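Local coordinates for amine Dehydrogenase (Pseudomonas putida, PDB 1JMX), which probably carries electrons through its two covalently bound c-type hemes, as part of a quinohemoprotein amine dehydrogenase of three protein chains, at residues E83-T88 with G273-A278; Q346-V351 with G356-V361. One frame throughout, in Å; residues are numbered along the deposited sequence.

Contact 1 of 2, residues E83-T88 with G273-A278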
# COMPACT_ATOMS: atom_id res chain seq x y z
N GLU A 83 -4.21 -9.66 -14.28
CA GLU A 83 -5.03 -8.85 -15.16
C GLU A 83 -5.10 -7.40 -14.70
O GLU A 83 -5.79 -6.59 -15.30
CB GLU A 83 -6.42 -9.47 -15.30
CG GLU A 83 -6.39 -10.84 -15.99
CD GLU A 83 -7.72 -11.58 -15.93
OE1 GLU A 83 -8.63 -11.13 -15.20
OE2 GLU A 83 -7.85 -12.62 -16.59
N ARG A 84 -4.37 -7.09 -13.64
CA ARG A 84 -4.29 -5.74 -13.10
C ARG A 84 -5.62 -5.11 -12.73
O ARG A 84 -5.84 -3.92 -12.97
CB ARG A 84 -3.52 -4.82 -14.06
CG ARG A 84 -2.10 -5.28 -14.39
CD ARG A 84 -1.22 -5.33 -13.15
NE ARG A 84 -0.99 -4.00 -12.58
CZ ARG A 84 -0.40 -3.79 -11.41
NH1 ARG A 84 0.02 -4.80 -10.66
NH2 ARG A 84 -0.23 -2.55 -10.97
N ARG A 85 -6.52 -5.92 -12.19
CA ARG A 85 -7.82 -5.43 -11.75
C ARG A 85 -7.61 -5.00 -10.30
O ARG A 85 -7.94 -5.74 -9.36
CB ARG A 85 -8.87 -6.53 -11.87
CG ARG A 85 -9.05 -7.04 -13.29
CD ARG A 85 -10.17 -8.04 -13.35
NE ARG A 85 -10.28 -8.70 -14.65
CZ ARG A 85 -11.01 -8.27 -15.67
NH1 ARG A 85 -11.74 -7.17 -15.57
NH2 ARG A 85 -11.03 -8.96 -16.81
N LEU A 86 -7.02 -3.82 -10.12
CA LEU A 86 -6.72 -3.29 -8.79
C LEU A 86 -7.87 -2.81 -7.91
O LEU A 86 -7.66 -2.50 -6.76
CB LEU A 86 -5.59 -2.25 -8.87
CG LEU A 86 -4.16 -2.84 -8.81
CD1 LEU A 86 -3.90 -3.70 -10.02
CD2 LEU A 86 -3.12 -1.74 -8.73
N ASN A 87 -9.09 -2.77 -8.44
CA ASN A 87 -10.25 -2.37 -7.65
C ASN A 87 -10.96 -3.61 -7.10
O ASN A 87 -12.00 -3.51 -6.46
CB ASN A 87 -11.23 -1.53 -8.47
CG ASN A 87 -10.77 -0.10 -8.65
OD1 ASN A 87 -10.26 0.51 -7.71
ND2 ASN A 87 -10.94 0.44 -9.85
N THR A 88 -10.37 -4.78 -7.35
CA THR A 88 -10.92 -6.04 -6.88
C THR A 88 -10.91 -6.10 -5.36
O THR A 88 -9.91 -5.79 -4.72
CB THR A 88 -10.11 -7.26 -7.42
OG1 THR A 88 -10.26 -7.35 -8.85
CG2 THR A 88 -10.58 -8.56 -6.80
N GLY A 273 -8.99 -0.47 -19.48
CA GLY A 273 -8.90 -1.72 -20.20
C GLY A 273 -10.26 -2.25 -20.59
O GLY A 273 -11.29 -1.61 -20.37
N LEU A 274 -10.26 -3.44 -21.17
CA LEU A 274 -11.48 -4.08 -21.60
C LEU A 274 -11.45 -5.57 -21.31
O LEU A 274 -10.39 -6.19 -21.30
CB LEU A 274 -11.70 -3.84 -23.11
CG LEU A 274 -10.56 -4.19 -24.07
CD1 LEU A 274 -11.08 -4.97 -25.23
CD2 LEU A 274 -9.85 -2.94 -24.54
N ASP A 275 -12.61 -6.13 -20.97
CA ASP A 275 -12.71 -7.56 -20.74
C ASP A 275 -12.53 -8.16 -22.11
O ASP A 275 -12.97 -7.58 -23.11
CB ASP A 275 -14.07 -7.92 -20.15
CG ASP A 275 -14.20 -7.49 -18.71
OD1 ASP A 275 -13.15 -7.24 -18.07
OD2 ASP A 275 -15.33 -7.40 -18.20
N PHE A 276 -11.91 -9.32 -22.18
CA PHE A 276 -11.65 -9.90 -23.47
C PHE A 276 -11.86 -11.40 -23.53
O PHE A 276 -11.30 -12.16 -22.75
CB PHE A 276 -10.22 -9.54 -23.87
CG PHE A 276 -9.82 -10.01 -25.23
CD1 PHE A 276 -9.74 -9.12 -26.29
CD2 PHE A 276 -9.44 -11.34 -25.44
CE1 PHE A 276 -9.28 -9.53 -27.54
CE2 PHE A 276 -8.98 -11.75 -26.68
CZ PHE A 276 -8.90 -10.85 -27.74
N THR A 277 -12.67 -11.82 -24.49
CA THR A 277 -12.94 -13.22 -24.71
C THR A 277 -12.83 -13.45 -26.21
O THR A 277 -13.22 -12.59 -26.99
CB THR A 277 -14.31 -13.65 -24.13
OG1 THR A 277 -14.52 -15.05 -24.38
CG2 THR A 277 -15.45 -12.85 -24.75
N ALA A 278 -12.20 -14.54 -26.61
CA ALA A 278 -12.03 -14.84 -28.02
C ALA A 278 -12.17 -16.33 -28.27
O ALA A 278 -12.08 -17.13 -27.33
CB ALA A 278 -10.67 -14.34 -28.53
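Arg-85 reaches across to Asp-275 and makes the whole of this contact with its guanidinium, so the side chain is best followed outward. Its CB does not aim at the strand 273-278; the first torsion sets CG anti to the carbonyl carbon (chi1 -60°), and from there the chain runs extended through CG and CD to NE, long enough to bridge two segments whose nearest CA atoms, those of Arg-85 and Gly-273, are 9.3 Å apart. At NE the N-H points almost straight at Glu-83 OE1, 3.0 Å away, which lies in the guanidinium plane and is met on its anti side. Past CZ, the end-on pair takes over: NH1 bonds Asp-275 OD1 at 2.9 Å, and NH2 reaches the same oxygen at 3.0 Å. NH1 meets the syn lone pair of OD1, whereas NH2 comes from above the carboxylate, whose plane is turned 55° from the guanidinium. Arginine suits a place between two acids because its flat cation can offer NE to one and the NH1/NH2 end to the other. A leucine here would probably leave Glu-83 and Asp-275 as two like charges without the cation between them. The arginine's backbone is pinned as well, since its O accepts from both N and OG1 of Thr-88, which closes a type I turn. Nearby, Arg-84 forms another salt bridge, to Asp-270. The arrangement is a salt-bridge network of Glu-83, Arg-85 and Asp-275, tying a loop of the heme-binding region to the last strand of the eight-stranded antiparallel barrel.

Contact 2 of 2, residues Q346-V351 with G356-V361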
# COMPACT_ATOMS: atom_id res chain seq x y z
N GLN A 346 -35.33 -12.84 -20.71
CA GLN A 346 -34.18 -13.19 -21.53
C GLN A 346 -34.61 -14.07 -22.72
O GLN A 346 -35.53 -14.88 -22.62
CB GLN A 346 -33.09 -13.89 -20.69
CG GLN A 346 -32.49 -13.06 -19.53
CD GLN A 346 -31.29 -12.18 -19.93
OE1 GLN A 346 -30.70 -12.33 -21.00
NE2 GLN A 346 -30.92 -11.25 -19.04
N ARG A 347 -33.91 -13.91 -23.84
CA ARG A 347 -34.20 -14.68 -25.05
C ARG A 347 -32.98 -15.47 -25.46
O ARG A 347 -31.86 -14.95 -25.48
CB ARG A 347 -34.59 -13.74 -26.19
CG ARG A 347 -35.87 -12.98 -25.93
CD ARG A 347 -37.06 -13.92 -25.93
NE ARG A 347 -38.17 -13.43 -25.12
CZ ARG A 347 -38.80 -12.27 -25.30
NH1 ARG A 347 -38.46 -11.45 -26.28
NH2 ARG A 347 -39.76 -11.93 -24.47
N GLU A 348 -33.17 -16.75 -25.75
CA GLU A 348 -32.04 -17.54 -26.18
C GLU A 348 -31.81 -17.22 -27.63
O GLU A 348 -32.62 -17.58 -28.48
CB GLU A 348 -32.29 -19.04 -25.99
CG GLU A 348 -31.22 -19.73 -25.12
CD GLU A 348 -29.79 -19.66 -25.70
OE1 GLU A 348 -29.32 -18.55 -26.08
OE2 GLU A 348 -29.13 -20.72 -25.75
N VAL A 349 -30.76 -16.46 -27.90
CA VAL A 349 -30.41 -16.07 -29.26
C VAL A 349 -29.79 -17.25 -30.01
O VAL A 349 -29.18 -18.13 -29.40
CB VAL A 349 -29.42 -14.87 -29.26
CG1 VAL A 349 -29.03 -14.48 -30.66
CG2 VAL A 349 -30.04 -13.68 -28.54
N ALA A 350 -29.98 -17.28 -31.33
CA ALA A 350 -29.44 -18.35 -32.16
C ALA A 350 -29.17 -17.92 -33.59
O ALA A 350 -29.80 -16.99 -34.11
CB ALA A 350 -30.38 -19.54 -32.16
N VAL A 351 -28.16 -18.54 -34.20
CA VAL A 351 -27.82 -18.28 -35.60
C VAL A 351 -27.79 -19.69 -36.18
O VAL A 351 -26.78 -20.40 -36.09
CB VAL A 351 -26.44 -17.61 -35.76
CG1 VAL A 351 -26.21 -17.28 -37.23
CG2 VAL A 351 -26.38 -16.34 -34.91
N GLY A 356 -26.32 -19.96 -27.24
CA GLY A 356 -25.27 -19.63 -26.30
C GLY A 356 -25.41 -18.31 -25.56
O GLY A 356 -25.11 -18.23 -24.38
N VAL A 357 -25.86 -17.28 -26.26
CA VAL A 357 -26.03 -15.96 -25.67
C VAL A 357 -27.49 -15.57 -25.43
O VAL A 357 -28.39 -16.06 -26.10
CB VAL A 357 -25.37 -14.87 -26.53
CG1 VAL A 357 -23.87 -14.87 -26.28
CG2 VAL A 357 -25.67 -15.12 -28.00
N ASN A 358 -27.71 -14.67 -24.48
CA ASN A 358 -29.07 -14.23 -24.19
C ASN A 358 -29.30 -12.76 -24.51
O ASN A 358 -28.36 -11.97 -24.54
CB ASN A 358 -29.44 -14.54 -22.74
CG ASN A 358 -29.45 -16.04 -22.45
OD1 ASN A 358 -29.77 -16.85 -23.32
ND2 ASN A 358 -29.10 -16.41 -21.22
N LEU A 359 -30.56 -12.43 -24.81
CA LEU A 359 -30.97 -11.07 -25.13
C LEU A 359 -32.08 -10.67 -24.16
O LEU A 359 -33.12 -11.33 -24.09
CB LEU A 359 -31.51 -11.00 -26.57
CG LEU A 359 -31.82 -9.64 -27.20
CD1 LEU A 359 -30.59 -8.76 -27.18
CD2 LEU A 359 -32.27 -9.85 -28.64
N ALA A 360 -31.85 -9.61 -23.40
CA ALA A 360 -32.84 -9.16 -22.43
C ALA A 360 -33.84 -8.23 -23.10
O ALA A 360 -33.46 -7.22 -23.68
CB ALA A 360 -32.17 -8.44 -21.27
N VAL A 361 -35.10 -8.63 -23.09
CA VAL A 361 -36.16 -7.81 -23.65
C VAL A 361 -36.77 -7.20 -22.40
O VAL A 361 -37.07 -7.93 -21.46
CB VAL A 361 -37.23 -8.65 -24.37
CG1 VAL A 361 -38.38 -7.76 -24.83
CG2 VAL A 361 -36.61 -9.36 -25.54
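Strands 346-351 and 356-361 are the two arms of an antiparallel beta hairpin, the axes of these segments 4.2 Å apart at closest approach. The backbone bonds come first. Arg-347 and Leu-359 form a hydrogen-bonded pair: Arg-347 N donates to Leu-359 O at 2.7 Å, and Leu-359 N returns a bond to Arg-347 O. Toward the turn, Val-349 N bonds Val-357 O at 3.0 Å. CA-H groups of Gln-346 and Asn-358, each in a flanking non-hydrogen-bonded pair, lean on the carbonyl oxygens of Leu-359 and Arg-347 respectively.

Apolar contacts gather around Val-349. Its CG2, placed anti to the carbonyl carbon while CG1 is anti to the backbone N (chi1 179°), packs on Leu-359 CB at 3.6 Å, the two side chains meeting at a slant. Its CB also lies beside Val-357 CG2. Branched side chains suit the packing here, where Val-357 and Leu-359 also touch Val-289 of the neighbouring strand 285-295, and Leu-315 packs on Val-349 and Leu-359.

Gln-346, Glu-348 and Asn-358 share the opposite face with the small Ala-360, while Arg-347 lies on the face of Leu-359. A bend at the second torsion (chi2 -88°) folds the Gln-346 amide across the partner strand, laying NE2 against Ala-360 CB at 3.8 Å and OE1 beside Asn-358 CB; the small alanine leaves room for it, and Leu-407 of strand 406-420 touches Gln-346 and Ala-360. Gly-356 has backbone angles that would jam a CB against the preceding carbonyl, so glycine fits there. Glu-348, also bent at its second torsion, turns its carboxylate back to the glycine, where Gly-356 N makes a weak bond of 3.3 Å to OE2.

From the N terminus, the chain passes through the heme-binding region and reaches 83-88, part of the long loop between helices 54-67 and 94-100. Contact 1 closes 184 intervening residues, among them the remaining helices of that region and most of the barrel, when the barrel's last strand, 269-280, arrives at this loop. The chain then enters the next domain, where contact 2 closes a short hairpin with four residues between its segments. The two contacts follow in series, neither nested nor crossed. Contact 1 joins two domains, contact 2 adjacent strands of one sheet; their centres lie 24 Å apart and their nearest atoms about 9 Å, without touching.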